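Local coordinates for putative flagellar protein FliS (Parabacteroides merdae ATCC 43184, PDB 4YOK), which is of unknown function but belongs to the DUF3823 family, with a prealbumin-like fold, at residues L136-T141 and N149-D154; K11-V16 and K89-V94. All coordinates share one frame; numbering follows the deposited sequence. Where two conformers were deposited one is given.

Contact 1 of 2, residues L136-T141 and N149-D154; sequences LLLSKT and NLYRQD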
# COMPACT_ATOMS: atom_id res chain seq x y z
N LEU A 136 -9.83 -10.51 -2.20
CA LEU A 136 -10.87 -9.76 -2.92
C LEU A 136 -11.60 -8.99 -1.85
O LEU A 136 -12.06 -9.59 -0.88
CB LEU A 136 -11.78 -10.70 -3.72
CG LEU A 136 -11.43 -10.88 -5.20
CD1 LEU A 136 -10.01 -11.37 -5.41
CD2 LEU A 136 -12.46 -11.72 -5.93
N LEU A 137 -11.63 -7.65 -1.97
CA LEU A 137 -12.20 -6.78 -0.95
C LEU A 137 -13.23 -5.81 -1.47
O LEU A 137 -13.09 -5.28 -2.59
CB LEU A 137 -11.06 -5.94 -0.30
CG LEU A 137 -9.84 -6.70 0.22
CD1 LEU A 137 -8.63 -5.78 0.39
CD2 LEU A 137 -10.16 -7.44 1.51
N LEU A 138 -14.24 -5.53 -0.64
CA LEU A 138 -15.24 -4.49 -0.89
C LEU A 138 -15.35 -3.62 0.35
O LEU A 138 -15.21 -4.13 1.47
CB LEU A 138 -16.63 -5.04 -1.28
CG LEU A 138 -16.73 -5.80 -2.61
CD1 LEU A 138 -18.04 -6.60 -2.68
CD2 LEU A 138 -16.63 -4.85 -3.81
N SER A 139 -15.59 -2.33 0.15
CA SER A 139 -15.76 -1.40 1.26
C SER A 139 -16.89 -0.42 0.94
O SER A 139 -17.11 -0.13 -0.24
CB SER A 139 -14.46 -0.63 1.50
OG SER A 139 -14.64 0.35 2.51
N LYS A 140 -17.59 0.10 1.97
CA LYS A 140 -18.59 1.17 1.85
C LYS A 140 -17.91 2.55 1.69
O LYS A 140 -18.62 3.55 1.48
CB LYS A 140 -19.44 1.27 3.15
CG LYS A 140 -20.48 0.19 3.34
CD LYS A 140 -21.44 0.56 4.47
CE LYS A 140 -20.86 0.42 5.86
NZ LYS A 140 -21.92 0.29 6.89
N THR A 141 -16.61 2.63 2.01
CA THR A 141 -15.85 3.89 2.00
C THR A 141 -14.66 3.82 1.06
O THR A 141 -14.31 2.74 0.58
CB THR A 141 -15.35 4.27 3.43
OG1 THR A 141 -14.16 3.55 3.73
CG2 THR A 141 -16.41 4.05 4.53
N ASN A 149 -12.79 -3.29 5.67
CA ASN A 149 -13.62 -3.70 4.57
C ASN A 149 -14.98 -4.17 5.08
O ASN A 149 -15.13 -4.47 6.26
CB ASN A 149 -12.91 -4.84 3.79
CG ASN A 149 -12.67 -6.08 4.63
OD1 ASN A 149 -13.61 -6.80 4.93
ND2 ASN A 149 -11.41 -6.36 5.01
N LEU A 150 -15.93 -4.29 4.16
CA LEU A 150 -17.28 -4.80 4.38
C LEU A 150 -17.36 -6.28 3.97
O LEU A 150 -18.25 -7.02 4.43
CB LEU A 150 -18.22 -3.94 3.50
CG LEU A 150 -19.67 -3.98 3.83
CD1 LEU A 150 -19.96 -3.16 5.07
CD2 LEU A 150 -20.47 -3.40 2.68
N TYR A 151 -16.47 -6.70 3.07
CA TYR A 151 -16.42 -8.07 2.55
C TYR A 151 -14.99 -8.40 2.18
O TYR A 151 -14.30 -7.56 1.57
CB TYR A 151 -17.33 -8.23 1.30
CG TYR A 151 -17.23 -9.59 0.65
CD1 TYR A 151 -18.05 -10.64 1.06
CD2 TYR A 151 -16.31 -9.84 -0.37
CE1 TYR A 151 -17.95 -11.91 0.49
CE2 TYR A 151 -16.21 -11.11 -0.96
CZ TYR A 151 -17.02 -12.14 -0.51
OH TYR A 151 -16.95 -13.40 -1.06
N ARG A 152 -14.55 -9.63 2.52
CA ARG A 152 -13.22 -10.11 2.21
C ARG A 152 -13.31 -11.58 1.90
O ARG A 152 -13.95 -12.32 2.66
CB ARG A 152 -12.25 -9.86 3.40
CG ARG A 152 -10.86 -10.51 3.20
CD ARG A 152 -9.89 -10.15 4.32
NE ARG A 152 -8.77 -11.09 4.38
CZ ARG A 152 -7.86 -11.10 5.35
NH1 ARG A 152 -7.89 -10.19 6.32
NH2 ARG A 152 -6.92 -12.04 5.37
N GLN A 153 -12.67 -12.00 0.81
CA GLN A 153 -12.56 -13.43 0.47
C GLN A 153 -11.12 -13.70 0.08
O GLN A 153 -10.61 -13.06 -0.84
CB GLN A 153 -13.53 -13.84 -0.66
CG GLN A 153 -13.42 -15.36 -1.03
CD GLN A 153 -13.85 -16.26 0.10
OE1 GLN A 153 -14.86 -16.03 0.77
NE2 GLN A 153 -13.04 -17.25 0.42
N ASP A 154 -10.47 -14.65 0.77
CA ASP A 154 -9.08 -15.04 0.49
C ASP A 154 -9.00 -16.25 -0.40
O ASP A 154 -9.88 -17.12 -0.36
CB ASP A 154 -8.32 -15.33 1.78
CG ASP A 154 -8.15 -14.14 2.72
OD1 ASP A 154 -8.57 -13.01 2.34
OD2 ASP A 154 -7.62 -14.33 3.82
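Leu-137 and Arg-152 face each other as a non-hydrogen-bonded antiparallel pair, their side chains lying side by side on one face of the sheet. Arg-152 can be followed outward from the strand: its CB and CG both rest on CD2 of Leu-137, the closer being CG at 3.6 Å, and CD still touches that methyl. With CG anti to the backbone N (chi1 173°) and the chain extended to NE, the guanidinium is carried on past the leucine to Asp-154 of its own strand. There NE meets Asp-154 OD1 at 2.8 Å, in the guanidinium plane, while NH2 donates to Asp-154 OD2, somewhat out of that plane; both oxygens use their syn lone pairs, a side-on grip that fixes the group's rotation. NH1 turns to the carbonyl of Asp-146. An alanine here is likely to leave the Asp-154 carboxylate without its two-nitrogen partner and the Leu-137 methyl without the cover of CG and CD. On the other face Leu-138 CB meets Tyr-151 CB at 4.2 Å, and both side chains touch Ile-175 of the short helix 173-177. Further along, Leu-150 sets both methyls against Lys-140 CG, CD2 at 3.7 Å, the two chains crossing at about a right angle. Leu-138 O accepts from Leu-150 N (2.8 Å) and, less squarely, from Tyr-151 N (3.3 Å): a classic beta bulge at the loop end of the hairpin formed by strands 131-139 and 151-155.

Contact 2 of 2, residues K11-V16 and K89-V94; sequences KLVGRV and KGHTEV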
# COMPACT_ATOMS: atom_id res chain seq x y z
N LYS A 11 6.81 21.87 4.67
CA LYS A 11 6.06 20.67 4.32
C LYS A 11 6.89 19.75 3.41
O LYS A 11 7.39 20.16 2.36
CB LYS A 11 4.75 21.07 3.63
CG LYS A 11 3.76 19.93 3.42
CD LYS A 11 2.37 20.49 3.12
CE LYS A 11 1.64 19.74 2.04
NZ LYS A 11 0.45 20.50 1.55
N LEU A 12 7.08 18.52 3.87
CA LEU A 12 7.73 17.46 3.09
C LEU A 12 6.64 16.52 2.58
O LEU A 12 5.85 15.99 3.38
CB LEU A 12 8.80 16.70 3.89
CG LEU A 12 9.41 15.46 3.17
CD1 LEU A 12 10.25 15.84 1.91
CD2 LEU A 12 10.21 14.63 4.13
N VAL A 13 6.58 16.32 1.26
CA VAL A 13 5.59 15.43 0.63
C VAL A 13 6.37 14.35 -0.08
O VAL A 13 7.39 14.63 -0.69
CB VAL A 13 4.62 16.20 -0.33
CG1 VAL A 13 3.71 15.24 -1.09
CG2 VAL A 13 3.78 17.21 0.44
N GLY A 14 5.88 13.14 -0.04
CA GLY A 14 6.57 12.07 -0.71
C GLY A 14 5.71 10.91 -1.13
O GLY A 14 4.50 10.87 -0.83
N ARG A 15 6.33 9.97 -1.84
CA ARG A 15 5.70 8.74 -2.32
C ARG A 15 6.69 7.61 -2.26
O ARG A 15 7.87 7.81 -2.60
CB ARG A 15 5.25 8.89 -3.80
CG ARG A 15 3.97 9.64 -4.08
CD ARG A 15 3.87 9.97 -5.56
NE ARG A 15 5.01 10.79 -5.95
CZ ARG A 15 5.47 10.94 -7.19
NH1 ARG A 15 4.85 10.36 -8.21
NH2 ARG A 15 6.54 11.68 -7.42
N VAL A 16 6.22 6.42 -1.93
CA VAL A 16 6.99 5.18 -2.06
C VAL A 16 6.69 4.69 -3.49
O VAL A 16 5.52 4.59 -3.86
CB VAL A 16 6.61 4.15 -0.98
CG1 VAL A 16 7.35 2.84 -1.21
CG2 VAL A 16 6.92 4.70 0.41
N LYS A 89 14.03 22.48 2.57
CA LYS A 89 14.11 23.95 2.57
C LYS A 89 12.94 24.41 1.71
O LYS A 89 12.94 24.19 0.50
CB LYS A 89 15.49 24.43 2.05
CG LYS A 89 15.61 25.93 1.75
CD LYS A 89 15.47 26.84 2.99
CE LYS A 89 15.35 28.30 2.62
NZ LYS A 89 14.02 28.63 2.03
N GLY A 90 11.90 24.93 2.37
CA GLY A 90 10.67 25.30 1.69
C GLY A 90 9.92 24.04 1.33
O GLY A 90 10.38 22.94 1.65
N HIS A 91 8.75 24.16 0.68
CA HIS A 91 7.97 22.99 0.26
C HIS A 91 8.86 22.06 -0.58
O HIS A 91 9.46 22.53 -1.56
CB HIS A 91 6.73 23.45 -0.53
CG HIS A 91 5.75 22.36 -0.79
ND1 HIS A 91 4.65 22.17 0.03
CD2 HIS A 91 5.73 21.44 -1.78
CE1 HIS A 91 4.00 21.14 -0.49
NE2 HIS A 91 4.61 20.66 -1.57
N THR A 92 9.01 20.79 -0.17
CA THR A 92 9.89 19.83 -0.84
C THR A 92 9.17 18.52 -1.12
O THR A 92 8.36 18.05 -0.30
CB THR A 92 11.16 19.61 0.02
OG1 THR A 92 11.79 20.87 0.25
CG2 THR A 92 12.18 18.67 -0.60
N GLU A 93 9.47 17.90 -2.27
CA GLU A 93 8.87 16.62 -2.65
C GLU A 93 9.96 15.62 -3.00
O GLU A 93 10.93 15.96 -3.67
CB GLU A 93 7.89 16.77 -3.82
CG GLU A 93 6.70 17.68 -3.54
CD GLU A 93 5.85 18.09 -4.72
OE1 GLU A 93 6.06 17.54 -5.83
OE2 GLU A 93 4.97 18.96 -4.54
N VAL A 94 9.79 14.37 -2.54
CA VAL A 94 10.75 13.31 -2.78
C VAL A 94 10.02 11.98 -3.08
O VAL A 94 8.82 11.86 -2.84
CB VAL A 94 11.68 13.20 -1.51
CG1 VAL A 94 10.92 12.69 -0.27
CG2 VAL A 94 12.91 12.35 -1.78
O HOH W 1 6.90 12.46 -4.73
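The strand segments 11-16 and 92-94 run parallel, their axes 4.7 Å apart and 16° from alignment, with backbone bonds that pass from Thr-92 N to Lys-11 O, Val-13 N to Thr-92 O and Val-94 N to Val-13 O. Lys-11 lies alongside His-91, its methylene chain following the ring from CB at ND1 to CE, which comes to 3.7 Å from CE1. His-91 has CG anti to its own N (chi1 -170°), a turn that brings the imidazole toward residues 11-16, with Lys-11 O over one face, offset toward the rim. Val-13 CG2 reaches the same ring at 4.0 Å from His-91 CE1. On the face of Leu-12, Thr-92 and Val-94, Leu-12 CD1 packs against Val-94 CG1 at 3.9 Å, and both side chains touch Val-86 of strand 83-88. Arg-15 N gives a longer hydrogen bond (3.3 Å) to Val-94 O, which also accepts from a water that in turn accepts from Arg-15 NE at 2.8 Å. The chemistry is thus uneven: Leu-12 and Val-94 pack inward against strand 83-88, while the other side is mixed, Val-13 lying among exposed polar and charged residues and the arginine tied to Val-94 O through a water.

Contact 2 comes first along the chain and is complete before contact 1 opens; their centres are 32 Å apart, on opposite sides of the chain's centre, and the nearest atoms stay about 18 Å from each other. They share no sheet. Residues 11-16 and 89-94 bring strands 9-18 and 92-97 together in a mixed sheet, pairing the beginning and end of the N-terminal, transthyretin-clan family region. Residues 136-141 and 149-154 instead form a local hairpin at one edge of an antiparallel sheet in the C-terminal, E-set-clan region. One is a long-range closure, the other a hairpin between neighbouring strands, consistent with two beta domains that each build their own sheets.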